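HD superfamily hydrolase (Clostridium acetobutylicum ATCC 824, PDB 3CCG) probably hydrolyses diadenosine tetraphosphate symmetrically to two molecules of ADP, using a pair of iron ions bound in an all-helical HD domain. Local coordinates at residues A[70-75]-A[90-95]; A[142-147]-A[156-161]; A[119-124]-A[150-155]; A[6-11]-A[96-101]. All coordinates share one frame; numbering follows the deposited sequence. Where two conformers were deposited one is given.

Interaction 1. Residues A[70-75]-A[90-95]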
loop_
_atom_site.group_PDB
_atom_site.type_symbol
_atom_site.label_atom_id
_atom_site.label_comp_id
_atom_site.label_asym_id
_atom_site.label_seq_id
_atom_site.Cartn_x
_atom_site.Cartn_y
_atom_site.Cartn_z
ATOM N N GLU A 70 20.735 7.129 15.962
ATOM C CA GLU A 70 19.928 7.919 16.878
ATOM C C GLU A 70 18.822 7.080 17.481
ATOM O O GLU A 70 18.023 7.569 18.288
ATOM C CB GLU A 70 19.376 9.176 16.164
ATOM C CG GLU A 70 20.438 10.122 15.814
ATOM C CD GLU A 70 21.281 10.441 16.999
ATOM O OE1 GLU A 70 20.667 10.680 18.064
ATOM O OE2 GLU A 70 22.527 10.408 16.883
ATOM N N GLY A 71 18.731 5.802 17.154
ATOM C CA GLY A 71 17.807 4.913 17.821
ATOM C C GLY A 71 16.574 4.487 17.085
ATOM O O GLY A 71 15.742 3.743 17.627
ATOM N N TYR A 72 16.412 4.963 15.843
ATOM C CA TYR A 72 15.260 4.537 15.066
ATOM C C TYR A 72 15.470 3.164 14.476
ATOM O O TYR A 72 16.509 2.866 13.929
ATOM C CB TYR A 72 14.927 5.575 13.949
ATOM C CG TYR A 72 14.368 6.835 14.528
ATOM C CD1 TYR A 72 15.187 7.857 14.989
ATOM C CD2 TYR A 72 12.998 6.959 14.660
ATOM C CE1 TYR A 72 14.610 9.014 15.534
ATOM C CE2 TYR A 72 12.441 8.080 15.208
ATOM C CZ TYR A 72 13.233 9.057 15.655
ATOM O OH TYR A 72 12.598 10.188 16.169
ATOM N N GLU A 73 14.464 2.334 14.630
ATOM C CA GLU A 73 14.492 0.985 14.057
ATOM C C GLU A 73 13.995 1.054 12.611
ATOM O O GLU A 73 12.884 1.551 12.314
ATOM C CB GLU A 73 13.608 0.041 14.887
ATOM N N LEU A 74 14.854 0.654 11.696
ATOM C CA LEU A 74 14.477 0.619 10.305
ATOM C C LEU A 74 14.425 -0.829 9.837
ATOM O O LEU A 74 15.329 -1.626 10.091
ATOM C CB LEU A 74 15.475 1.374 9.429
ATOM C CG LEU A 74 15.734 2.837 9.787
ATOM C CD1 LEU A 74 16.810 3.367 8.880
ATOM C CD2 LEU A 74 14.465 3.649 9.694
ATOM N N GLY A 75 13.359 -1.126 9.121
ATOM C CA GLY A 75 13.170 -2.422 8.489
ATOM C C GLY A 75 13.677 -2.450 7.077
ATOM O O GLY A 75 13.992 -1.430 6.485
ATOM N N GLY A 90 16.329 14.298 8.285
ATOM C CA GLY A 90 16.154 15.742 8.434
ATOM C C GLY A 90 15.562 16.124 9.769
ATOM O O GLY A 90 15.955 17.132 10.350
ATOM N N ARG A 91 14.618 15.323 10.253
ATOM C CA ARG A 91 14.082 15.551 11.605
ATOM C C ARG A 91 15.192 15.464 12.621
ATOM O O ARG A 91 15.323 16.319 13.535
ATOM C CB ARG A 91 13.001 14.546 11.914
ATOM C CG ARG A 91 12.529 14.517 13.344
ATOM C CD ARG A 91 11.690 13.287 13.751
ATOM N NE ARG A 91 11.389 13.434 15.158
ATOM C CZ ARG A 91 10.211 13.724 15.662
ATOM N NH1 ARG A 91 9.158 13.793 14.887
ATOM N NH2 ARG A 91 10.098 13.858 16.980
ATOM N N ILE A 92 16.039 14.461 12.472
ATOM C CA ILE A 92 17.153 14.260 13.406
ATOM C C ILE A 92 18.141 15.412 13.362
ATOM O O ILE A 92 18.612 15.915 14.412
ATOM C CB ILE A 92 17.837 12.912 13.140
ATOM C CG1 ILE A 92 16.911 11.800 13.523
ATOM C CG2 ILE A 92 19.138 12.790 13.948
ATOM C CD1 ILE A 92 17.428 10.385 13.019
ATOM N N LEU A 93 18.496 15.864 12.167
ATOM C CA LEU A 93 19.412 16.989 12.065
ATOM C C LEU A 93 18.742 18.260 12.638
ATOM O O LEU A 93 19.357 19.070 13.324
ATOM C CB LEU A 93 19.857 17.266 10.621
ATOM C CG LEU A 93 20.640 16.151 9.957
ATOM C CD1 LEU A 93 21.004 16.558 8.541
ATOM C CD2 LEU A 93 21.867 15.790 10.754
ATOM N N ALA A 94 17.481 18.481 12.309
ATOM C CA ALA A 94 16.759 19.673 12.793
ATOM C C ALA A 94 16.790 19.703 14.339
ATOM O O ALA A 94 17.014 20.750 14.946
ATOM C CB ALA A 94 15.343 19.628 12.291
ATOM N N LYS A 95 16.553 18.568 14.958
ATOM C CA LYS A 95 16.578 18.479 16.449
ATOM C C LYS A 95 17.966 18.568 17.031
ATOM O O LYS A 95 18.209 19.415 17.893
ATOM C CB LYS A 95 15.927 17.162 16.879
ATOM C CG LYS A 95 15.984 16.767 18.370
ATOM C CD LYS A 95 14.925 17.382 19.180
ATOM C CE LYS A 95 15.167 17.051 20.679
ATOM N NZ LYS A 95 14.110 17.658 21.469
#

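Interaction 2. Residues A[142-147]-A[156-161]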
loop_
_atom_site.group_PDB
_atom_site.type_symbol
_atom_site.label_atom_id
_atom_site.label_comp_id
_atom_site.label_asym_id
_atom_site.label_seq_id
_atom_site.Cartn_x
_atom_site.Cartn_y
_atom_site.Cartn_z
ATOM N N ASP A 142 -1.033 22.799 -11.597
ATOM C CA ASP A 142 -2.020 23.867 -11.476
ATOM C C ASP A 142 -3.257 23.447 -10.721
ATOM O O ASP A 142 -3.756 24.185 -9.893
ATOM C CB ASP A 142 -2.419 24.372 -12.876
ATOM N N GLU A 143 -3.754 22.251 -10.986
ATOM C CA GLU A 143 -4.974 21.776 -10.320
ATOM C C GLU A 143 -4.647 21.505 -8.883
ATOM O O GLU A 143 -5.479 21.646 -7.978
ATOM C CB GLU A 143 -5.513 20.497 -10.965
ATOM C CG GLU A 143 -5.927 20.683 -12.420
ATOM C CD GLU A 143 -4.759 21.093 -13.319
ATOM O OE1 GLU A 143 -3.644 20.548 -13.156
ATOM O OE2 GLU A 143 -4.950 21.960 -14.194
ATOM N N LEU A 144 -3.407 21.074 -8.694
ATOM C CA LEU A 144 -2.923 20.758 -7.376
ATOM C C LEU A 144 -2.839 22.041 -6.551
ATOM O O LEU A 144 -3.238 22.073 -5.428
ATOM C CB LEU A 144 -1.560 20.093 -7.476
ATOM C CG LEU A 144 -1.154 19.242 -6.298
ATOM C CD1 LEU A 144 -2.213 18.160 -6.035
ATOM C CD2 LEU A 144 0.201 18.602 -6.553
ATOM N N ARG A 145 -2.325 23.092 -7.172
ATOM C CA ARG A 145 -2.243 24.411 -6.530
ATOM C C ARG A 145 -3.638 24.934 -6.186
ATOM O O ARG A 145 -3.855 25.446 -5.116
ATOM C CB ARG A 145 -1.507 25.414 -7.421
ATOM C CG ARG A 145 0.011 25.314 -7.361
ATOM C CD ARG A 145 0.744 26.077 -8.489
ATOM N NE ARG A 145 2.195 25.970 -8.345
ATOM C CZ ARG A 145 3.061 25.996 -9.335
ATOM N NH1 ARG A 145 2.652 26.110 -10.597
ATOM N NH2 ARG A 145 4.331 25.861 -9.086
ATOM N N LYS A 146 -4.584 24.791 -7.111
ATOM C CA LYS A 146 -5.969 25.211 -6.854
ATOM C C LYS A 146 -6.574 24.458 -5.690
ATOM O O LYS A 146 -7.176 25.037 -4.801
ATOM C CB LYS A 146 -6.874 24.994 -8.075
ATOM C CG LYS A 146 -6.879 26.134 -9.065
ATOM C CD LYS A 146 -8.039 26.001 -10.040
ATOM N N ALA A 147 -6.403 23.138 -5.706
ATOM C CA ALA A 147 -6.967 22.283 -4.675
ATOM C C ALA A 147 -6.350 22.599 -3.319
ATOM O O ALA A 147 -7.029 22.657 -2.293
ATOM C CB ALA A 147 -6.753 20.802 -5.066
ATOM N N LEU A 156 -3.997 16.538 -1.063
ATOM C CA LEU A 156 -3.130 15.417 -0.648
ATOM C C LEU A 156 -3.565 14.137 -1.355
ATOM O O LEU A 156 -2.741 13.452 -1.976
ATOM C CB LEU A 156 -3.124 15.222 0.852
ATOM C CG LEU A 156 -2.012 15.942 1.608
ATOM C CD1 LEU A 156 -2.175 17.439 1.581
ATOM C CD2 LEU A 156 -1.979 15.419 3.051
ATOM N N LEU A 157 -4.874 13.898 -1.347
ATOM C CA LEU A 157 -5.400 12.695 -1.981
ATOM C C LEU A 157 -4.996 12.634 -3.444
ATOM O O LEU A 157 -4.531 11.601 -3.927
ATOM C CB LEU A 157 -6.916 12.630 -1.739
ATOM C CG LEU A 157 -7.672 11.365 -2.148
ATOM C CD1 LEU A 157 -6.982 10.115 -1.627
ATOM C CD2 LEU A 157 -9.138 11.446 -1.646
HETATM N N MSE A 158 -5.111 13.759 -4.139
HETATM C CA MSE A 158 -4.712 13.821 -5.520
HETATM C C MSE A 158 -3.224 13.485 -5.668
HETATM O O MSE A 158 -2.796 12.802 -6.601
HETATM C CB MSE A 158 -5.013 15.220 -6.066
HETATM C CG MSE A 158 -6.487 15.567 -6.048
HETATM SE SE MSE A 158 -6.767 17.443 -6.377
HETATM C CE MSE A 158 -5.331 17.551 -7.809
ATOM N N SER A 159 -2.416 14.013 -4.749
ATOM C CA SER A 159 -0.966 13.754 -4.780
ATOM C C SER A 159 -0.591 12.288 -4.534
ATOM O O SER A 159 0.256 11.718 -5.245
ATOM C CB SER A 159 -0.221 14.692 -3.792
ATOM O OG SER A 159 1.179 14.552 -3.946
ATOM N N PHE A 160 -1.251 11.694 -3.539
ATOM C CA PHE A 160 -1.023 10.288 -3.174
ATOM C C PHE A 160 -1.390 9.385 -4.371
ATOM O O PHE A 160 -0.639 8.459 -4.734
ATOM C CB PHE A 160 -1.826 9.897 -1.940
ATOM C CG PHE A 160 -1.438 10.604 -0.678
ATOM C CD1 PHE A 160 -0.135 10.948 -0.408
ATOM C CD2 PHE A 160 -2.363 10.791 0.287
ATOM C CE1 PHE A 160 0.194 11.537 0.802
ATOM C CE2 PHE A 160 -2.045 11.356 1.506
ATOM C CZ PHE A 160 -0.772 11.749 1.738
ATOM N N ASP A 161 -2.537 9.675 -4.959
ATOM C CA ASP A 161 -3.002 8.902 -6.133
ATOM C C ASP A 161 -1.999 8.980 -7.259
ATOM O O ASP A 161 -1.626 7.997 -7.861
ATOM C CB ASP A 161 -4.403 9.331 -6.580
ATOM C CG ASP A 161 -5.503 8.889 -5.633
ATOM O OD1 ASP A 161 -5.249 8.121 -4.687
ATOM O OD2 ASP A 161 -6.659 9.330 -5.844
#

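Interaction 3. Residues A[119-124]-A[150-155]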
loop_
_atom_site.group_PDB
_atom_site.type_symbol
_atom_site.label_atom_id
_atom_site.label_comp_id
_atom_site.label_asym_id
_atom_site.label_seq_id
_atom_site.Cartn_x
_atom_site.Cartn_y
_atom_site.Cartn_z
HETATM N N MSE A 119 -2.264 13.221 9.891
HETATM C CA MSE A 119 -1.327 14.343 9.804
HETATM C C MSE A 119 -1.932 15.596 10.449
HETATM O O MSE A 119 -3.101 15.890 10.350
HETATM C CB MSE A 119 -0.999 14.641 8.321
HETATM C CG MSE A 119 -0.215 13.511 7.607
HETATM SE SE MSE A 119 -0.163 13.533 5.788
HETATM C CE MSE A 119 1.133 14.877 5.428
ATOM N N SER A 120 -1.059 16.355 11.089
ATOM C CA SER A 120 -1.455 17.661 11.549
ATOM C C SER A 120 -1.597 18.589 10.343
ATOM O O SER A 120 -1.082 18.348 9.246
ATOM C CB SER A 120 -0.409 18.213 12.523
ATOM O OG SER A 120 0.740 18.667 11.802
ATOM N N LEU A 121 -2.245 19.723 10.587
ATOM C CA LEU A 121 -2.372 20.737 9.596
ATOM C C LEU A 121 -0.966 21.148 9.092
ATOM O O LEU A 121 -0.776 21.277 7.877
ATOM C CB LEU A 121 -3.139 21.926 10.181
ATOM C CG LEU A 121 -3.221 23.122 9.254
ATOM C CD1 LEU A 121 -3.824 22.815 7.873
ATOM C CD2 LEU A 121 -3.960 24.268 9.974
ATOM N N LEU A 122 0.004 21.313 10.004
ATOM C CA LEU A 122 1.374 21.720 9.592
ATOM C C LEU A 122 2.004 20.626 8.711
ATOM O O LEU A 122 2.597 20.926 7.689
ATOM C CB LEU A 122 2.243 22.030 10.781
ATOM C CG LEU A 122 3.690 22.461 10.465
ATOM C CD1 LEU A 122 3.636 23.846 9.720
ATOM C CD2 LEU A 122 4.517 22.465 11.760
ATOM N N GLU A 123 1.847 19.370 9.113
ATOM C CA GLU A 123 2.389 18.275 8.314
ATOM C C GLU A 123 1.829 18.298 6.889
ATOM O O GLU A 123 2.555 18.127 5.910
ATOM C CB GLU A 123 2.049 16.934 8.948
ATOM C CG GLU A 123 2.787 16.569 10.172
ATOM C CD GLU A 123 2.287 15.284 10.792
ATOM O OE1 GLU A 123 2.475 14.236 10.124
ATOM O OE2 GLU A 123 1.680 15.312 11.888
ATOM N N LYS A 124 0.508 18.544 6.759
ATOM C CA LYS A 124 -0.124 18.596 5.471
ATOM C C LYS A 124 0.429 19.753 4.590
ATOM O O LYS A 124 0.655 19.622 3.410
ATOM C CB LYS A 124 -1.636 18.697 5.568
ATOM C CG LYS A 124 -2.270 17.545 6.314
ATOM C CD LYS A 124 -3.782 17.696 6.384
ATOM C CE LYS A 124 -4.409 16.497 7.086
ATOM N NZ LYS A 124 -5.890 16.696 7.311
ATOM N N GLU A 150 -7.945 25.548 -1.616
ATOM C CA GLU A 150 -9.357 25.381 -1.219
ATOM C C GLU A 150 -9.697 24.196 -0.331
ATOM O O GLU A 150 -10.538 24.280 0.564
ATOM C CB GLU A 150 -10.197 25.179 -2.487
ATOM C CG GLU A 150 -10.043 26.252 -3.542
ATOM C CD GLU A 150 -10.629 25.835 -4.888
ATOM O OE1 GLU A 150 -11.143 24.690 -4.998
ATOM O OE2 GLU A 150 -10.561 26.651 -5.840
ATOM N N ASP A 151 -9.047 23.079 -0.613
ATOM C CA ASP A 151 -9.363 21.820 0.027
ATOM C C ASP A 151 -8.085 20.966 0.106
ATOM O O ASP A 151 -7.752 20.170 -0.761
ATOM C CB ASP A 151 -10.454 21.161 -0.808
ATOM C CG ASP A 151 -10.988 19.876 -0.190
ATOM O OD1 ASP A 151 -10.437 19.404 0.817
ATOM O OD2 ASP A 151 -11.980 19.330 -0.732
ATOM N N LEU A 152 -7.377 21.224 1.181
ATOM C CA LEU A 152 -6.086 20.636 1.450
ATOM C C LEU A 152 -6.140 19.100 1.402
ATOM O O LEU A 152 -5.296 18.487 0.784
ATOM C CB LEU A 152 -5.567 21.154 2.802
ATOM C CG LEU A 152 -4.131 20.899 3.203
ATOM C CD1 LEU A 152 -3.226 21.372 2.048
ATOM C CD2 LEU A 152 -3.842 21.597 4.548
ATOM N N ASN A 153 -7.154 18.504 2.025
ATOM C CA ASN A 153 -7.287 17.048 2.013
ATOM C C ASN A 153 -7.458 16.510 0.581
ATOM O O ASN A 153 -6.905 15.463 0.197
ATOM C CB ASN A 153 -8.432 16.586 2.937
ATOM C CG ASN A 153 -8.114 16.754 4.415
ATOM O OD1 ASN A 153 -6.955 16.863 4.804
ATOM N ND2 ASN A 153 -9.147 16.779 5.248
ATOM N N LYS A 154 -8.222 17.233 -0.224
ATOM C CA LYS A 154 -8.371 16.854 -1.611
ATOM C C LYS A 154 -7.023 16.863 -2.323
ATOM O O LYS A 154 -6.694 15.987 -3.101
ATOM C CB LYS A 154 -9.363 17.790 -2.329
ATOM C CG LYS A 154 -9.502 17.546 -3.840
ATOM C CD LYS A 154 -10.388 18.639 -4.502
ATOM C CE LYS A 154 -10.609 18.387 -6.007
ATOM N N ALA A 155 -6.238 17.919 -2.078
ATOM C CA ALA A 155 -4.957 18.056 -2.715
ATOM C C ALA A 155 -4.031 16.885 -2.342
ATOM O O ALA A 155 -3.341 16.344 -3.185
ATOM C CB ALA A 155 -4.322 19.410 -2.307
#

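Interaction 4. Residues A[6-11]-A[96-101]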
loop_
_atom_site.group_PDB
_atom_site.type_symbol
_atom_site.label_atom_id
_atom_site.label_comp_id
_atom_site.label_asym_id
_atom_site.label_seq_id
_atom_site.Cartn_x
_atom_site.Cartn_y
_atom_site.Cartn_z
ATOM N N ASP A 6 19.950 33.153 10.156
ATOM C CA ASP A 6 21.094 33.373 9.291
ATOM C C ASP A 6 22.088 32.205 9.319
ATOM O O ASP A 6 22.673 31.856 8.283
ATOM C CB ASP A 6 21.768 34.706 9.633
ATOM C CG ASP A 6 20.994 35.886 9.098
ATOM O OD1 ASP A 6 20.079 35.735 8.265
ATOM O OD2 ASP A 6 21.334 37.009 9.524
ATOM N N LYS A 7 22.210 31.597 10.471
ATOM C CA LYS A 7 23.089 30.416 10.625
ATOM C C LYS A 7 22.473 29.249 9.850
ATOM O O LYS A 7 23.169 28.535 9.102
ATOM C CB LYS A 7 23.304 30.049 12.061
ATOM C CG LYS A 7 24.282 28.929 12.253
ATOM C CD LYS A 7 24.733 28.814 13.700
ATOM C CE LYS A 7 25.805 27.740 13.874
ATOM N NZ LYS A 7 26.305 27.689 15.286
ATOM N N ILE A 8 21.156 29.110 9.971
ATOM C CA ILE A 8 20.434 28.066 9.237
ATOM C C ILE A 8 20.568 28.236 7.739
ATOM O O ILE A 8 20.838 27.270 6.990
ATOM C CB ILE A 8 18.940 28.065 9.637
ATOM C CG1 ILE A 8 18.799 27.612 11.065
ATOM C CG2 ILE A 8 18.158 27.121 8.736
ATOM C CD1 ILE A 8 17.411 27.889 11.677
ATOM N N THR A 9 20.394 29.450 7.242
ATOM C CA THR A 9 20.481 29.669 5.811
ATOM C C THR A 9 21.906 29.364 5.316
ATOM O O THR A 9 22.068 28.815 4.229
ATOM C CB THR A 9 19.954 31.046 5.338
ATOM O OG1 THR A 9 20.668 32.057 6.036
ATOM C CG2 THR A 9 18.451 31.160 5.618
ATOM N N ASP A 10 22.916 29.728 6.103
ATOM C CA ASP A 10 24.303 29.436 5.747
ATOM C C ASP A 10 24.485 27.934 5.606
ATOM O O ASP A 10 25.063 27.424 4.627
ATOM C CB ASP A 10 25.261 29.961 6.822
ATOM C CG ASP A 10 25.496 31.462 6.738
ATOM O OD1 ASP A 10 25.085 32.092 5.745
ATOM O OD2 ASP A 10 26.120 31.992 7.674
ATOM N N TYR A 11 23.984 27.228 6.606
ATOM C CA TYR A 11 24.098 25.766 6.644
ATOM C C TYR A 11 23.404 25.141 5.471
ATOM O O TYR A 11 23.936 24.213 4.840
ATOM C CB TYR A 11 23.490 25.272 7.926
ATOM C CG TYR A 11 23.397 23.764 8.143
ATOM C CD1 TYR A 11 24.469 23.044 8.667
ATOM C CD2 TYR A 11 22.196 23.105 7.976
ATOM C CE1 TYR A 11 24.372 21.706 8.905
ATOM C CE2 TYR A 11 22.085 21.755 8.220
ATOM C CZ TYR A 11 23.174 21.068 8.705
ATOM O OH TYR A 11 23.073 19.717 8.964
ATOM N N LYS A 96 18.894 17.749 16.531
ATOM C CA LYS A 96 20.178 17.606 17.190
ATOM C C LYS A 96 21.236 18.569 16.766
ATOM O O LYS A 96 22.175 18.840 17.529
ATOM C CB LYS A 96 20.748 16.193 16.994
ATOM C CG LYS A 96 19.922 15.100 17.503
ATOM C CD LYS A 96 19.756 15.128 18.992
ATOM C CE LYS A 96 18.963 13.935 19.433
ATOM N NZ LYS A 96 19.035 13.764 20.902
ATOM N N VAL A 97 21.133 19.078 15.557
ATOM C CA VAL A 97 22.123 19.996 15.022
ATOM C C VAL A 97 21.605 21.443 15.063
ATOM O O VAL A 97 22.248 22.342 15.633
ATOM C CB VAL A 97 22.546 19.615 13.594
ATOM C CG1 VAL A 97 23.405 20.694 12.951
ATOM C CG2 VAL A 97 23.270 18.280 13.653
ATOM N N ILE A 98 20.403 21.658 14.539
ATOM C CA ILE A 98 19.838 23.016 14.445
ATOM C C ILE A 98 19.199 23.458 15.770
ATOM O O ILE A 98 19.113 24.669 16.015
ATOM C CB ILE A 98 18.865 23.136 13.249
ATOM C CG1 ILE A 98 19.578 22.750 11.943
ATOM C CG2 ILE A 98 18.288 24.555 13.177
ATOM C CD1 ILE A 98 18.645 22.683 10.702
ATOM N N GLY A 99 18.808 22.511 16.599
ATOM C CA GLY A 99 18.182 22.822 17.875
ATOM C C GLY A 99 16.709 23.116 17.874
ATOM O O GLY A 99 16.218 23.840 18.761
ATOM N N ILE A 100 15.982 22.612 16.884
ATOM C CA ILE A 100 14.547 22.744 16.787
ATOM C C ILE A 100 13.867 21.688 17.640
ATOM O O ILE A 100 14.053 20.498 17.455
ATOM C CB ILE A 100 14.039 22.604 15.308
ATOM C CG1 ILE A 100 14.601 23.763 14.503
ATOM C CG2 ILE A 100 12.529 22.508 15.265
ATOM C CD1 ILE A 100 14.582 23.554 12.956
ATOM N N ASP A 101 13.065 22.107 18.628
ATOM C CA ASP A 101 12.381 21.175 19.510
ATOM C C ASP A 101 10.886 20.997 19.305
ATOM O O ASP A 101 10.307 20.038 19.859
ATOM C CB ASP A 101 12.582 21.632 20.966
ATOM C CG ASP A 101 13.985 21.510 21.396
ATOM O OD1 ASP A 101 14.645 20.521 20.983
ATOM O OD2 ASP A 101 14.418 22.408 22.168
#

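Interaction 1. Residues A[70-75]-A[90-95]
The chain leaving helix 60-69 comes closest to helix 87-98 where Glu70 faces Ile92, their CA atoms 7.7 Å apart, and residues 70-75 then run on as an irregular connector to the short helix 76-79. A Schellman motif ends helix 60-69: Gly71, with a phi of 106°, leaves the helical conformation, and the chain turns away while Glu70 and Tyr72 on either side of it both direct their side chains at helix 87-98 of the HD domain. Between them they hold Ile92. On one branch, Ile92 CG2 is met by Glu70 CG at 3.5 Å, so that the aliphatic part of the acid does the touching. The other branch carries Ile92 CD1 to the Tyr72 ring, where CD1 of the tyrosine lies 3.9 Å from it; the methyl approaches the ring obliquely, and the two side chains run past one another in opposite directions. With CG1 anti to its own carbonyl carbon (chi1 -69°), Ile92 places CD1 against both the ring and Glu70 CB. Ile66 of helix 60-69 also touches Ile92, and Leu88 one turn earlier touches Tyr72. Ile92 is buried, whereas Glu70 is exposed and Arg91 adds a polar flank. There the extended chain of Arg91 passes Tyr72 at about a right angle, its guanidinium plane turned 59° from the ring. Arg91 NH1 binds Asn107 OD1 and forms a salt bridge with Glu110 OE1, while Arg91 NE stands 3.6 Å from Tyr72 OH, in van der Waals contact.

Interaction 2. Residues A[142-147]-A[156-161]
A bend at chi3 (40°) curls the selenomethionine side chain of Met158 so that SE and the terminal methyl CE both meet helix 141-150, SE at Ala147 and CE at Leu144. Leu144 answers with its CG anti to the backbone N (chi1 -157°), a rotation that carries the CD1 branch across the gap toward the other helix although the side chain does not start out in that direction. Leu144 CD1 then lies 3.6 Å from Met158 CE and 4.1 Å from Met158 CB, and the two chains run alongside each other in opposite senses. Ala147 CB touches Met158 SE at 3.6 Å. At the border, Met158 CE is also 4.1 Å from Glu143 O, a loose contact with the helix backbone, while the carboxylate of Glu143 turns away. Met158 was modelled in two conformers, so this fit describes one of two states of its side chain. The side-chain contacts across the two segments are apolar, and the approaches to backbone atoms, Glu143 O and Ser159 N, are loose.

Consecutive in the chain, helices 141-150 and 152-170 make a helical hairpin: their short segments run nearly antiparallel, at 149°, with axes 10.1 Å apart. Helix 121-132 lies against both arms, Tyr131 and Ile132 touching Leu144 while Tyr127 bonds through its hydroxyl to Ser159 OG. Helix 176-188 covers another side of 152-170, packing on Phe160, and Ile168 of the second subunit packs on Asp161.

Interaction 3. Residues A[119-124]-A[150-155]
Lys124 NZ donates to Asn153 OD1 over 2.7 Å, arriving in the carbonyl plane on a lone pair with a C=O...N angle of 131°. This bond links the first turns of two helices of the all-helical fold, 121-132 and 152-170, each opened by a side-chain N-cap; in helix 121-132 the cap is part of a capping box between Ser120 and Glu123. The lysine reaches its partner by stretching out fully beyond CG, its alkyl chain crossing the asparagine obliquely. On the way Lys124 CD passes Asn153 OD1 at 3.6 Å. The foot of the same side chain serves the apolar half of the contact: Lys124 CB rests 3.8 Å from Leu152 CD2. From another direction Leu121 CD1 touches that same methyl at 3.5 Å, the two leucines crossing at about a right angle. Leu152 CG is anti to its backbone N (chi1 -169°), which brings CD2 up against both Leu121 and Lys124. Ile128 of helix 121-132 also touches Leu152 and Ala155. Within the capping box, Glu123 N binds Ser120 OG and Ser120 N binds Glu123 OE2, a carboxylate that also pairs with Arg116; Ser120 OG has a further partner in Asp104. At the start of helix 152-170, Asp151 OD1 takes the Lys154 N-H over a longer 3.3 Å, met from above the carboxylate plane.

Interaction 4. Residues A[6-11]-A[96-101]
The Tyr11 ring is approached obliquely by two aliphatic tips of the 96-101 segment, Val97 CG1 and Ile98 CD1, while Trp3 packs with it edge-to-face. Val97 CG1 lies nearest the hydroxyl end, 4.1 Å from Tyr11 OH, and the two side chains cross at about a right angle. Ile98 CD1 is nearest to Tyr11 CE2, at 4.3 Å. The ring gets there because Tyr11 CG stands anti to its own backbone N (chi1 175°), swinging the aromatic group out from helix 5-38 toward the end of helix 87-98.

One turn back, Ile8 supplies the closer part of the contact. Its CG1 and CD1 both lie 3.8 Å from Ile98 CG2, so a single methyl abuts the ethyl branch, and the isoleucines meet at about a right angle. Ile98 thus divides its branches, CG2 to Ile8 and CD1 to Tyr11. Leu50 and Val51 of helix 42-51 also touch Ile8, and Trp3 touches both Ile8 and Val97, joining the N-terminal tail to the end of helix 87-98. The helix widens into a pi-type turn at 96-98, and Gly99 leaves the helical conformation with positive phi. Between the two segments, carbon meets carbon and a tyrosine hydroxyl at van der Waals distances, which implies dispersion and the hydrophobic effect; the directed bond nearby is the backbone one between Ile98 and Trp3.

How the interactions relate
From the N terminus, interaction 4 closes the longest loop, bringing residues 6-11 of helix 5-38 onto the end of helix 87-98. Interaction 1 falls wholly inside that loop and uses the same helix, so the two touch: Ala94 O pairs with Ile100 N, and Lys95 NZ with Asp101 OD1. It ties the connector after helix 60-69 to helix 87-98. Further on, interactions 3 and 2 alternate along the chain, 119-124, 142-147, 150-155, 156-161, so their loops cross; both rest on helix 152-170 and meet where Leu144 CD1 packs on Ala155 O. They join the C-terminal helical hairpin to helix 121-132. Interaction 1 lies across the chain's centre from both.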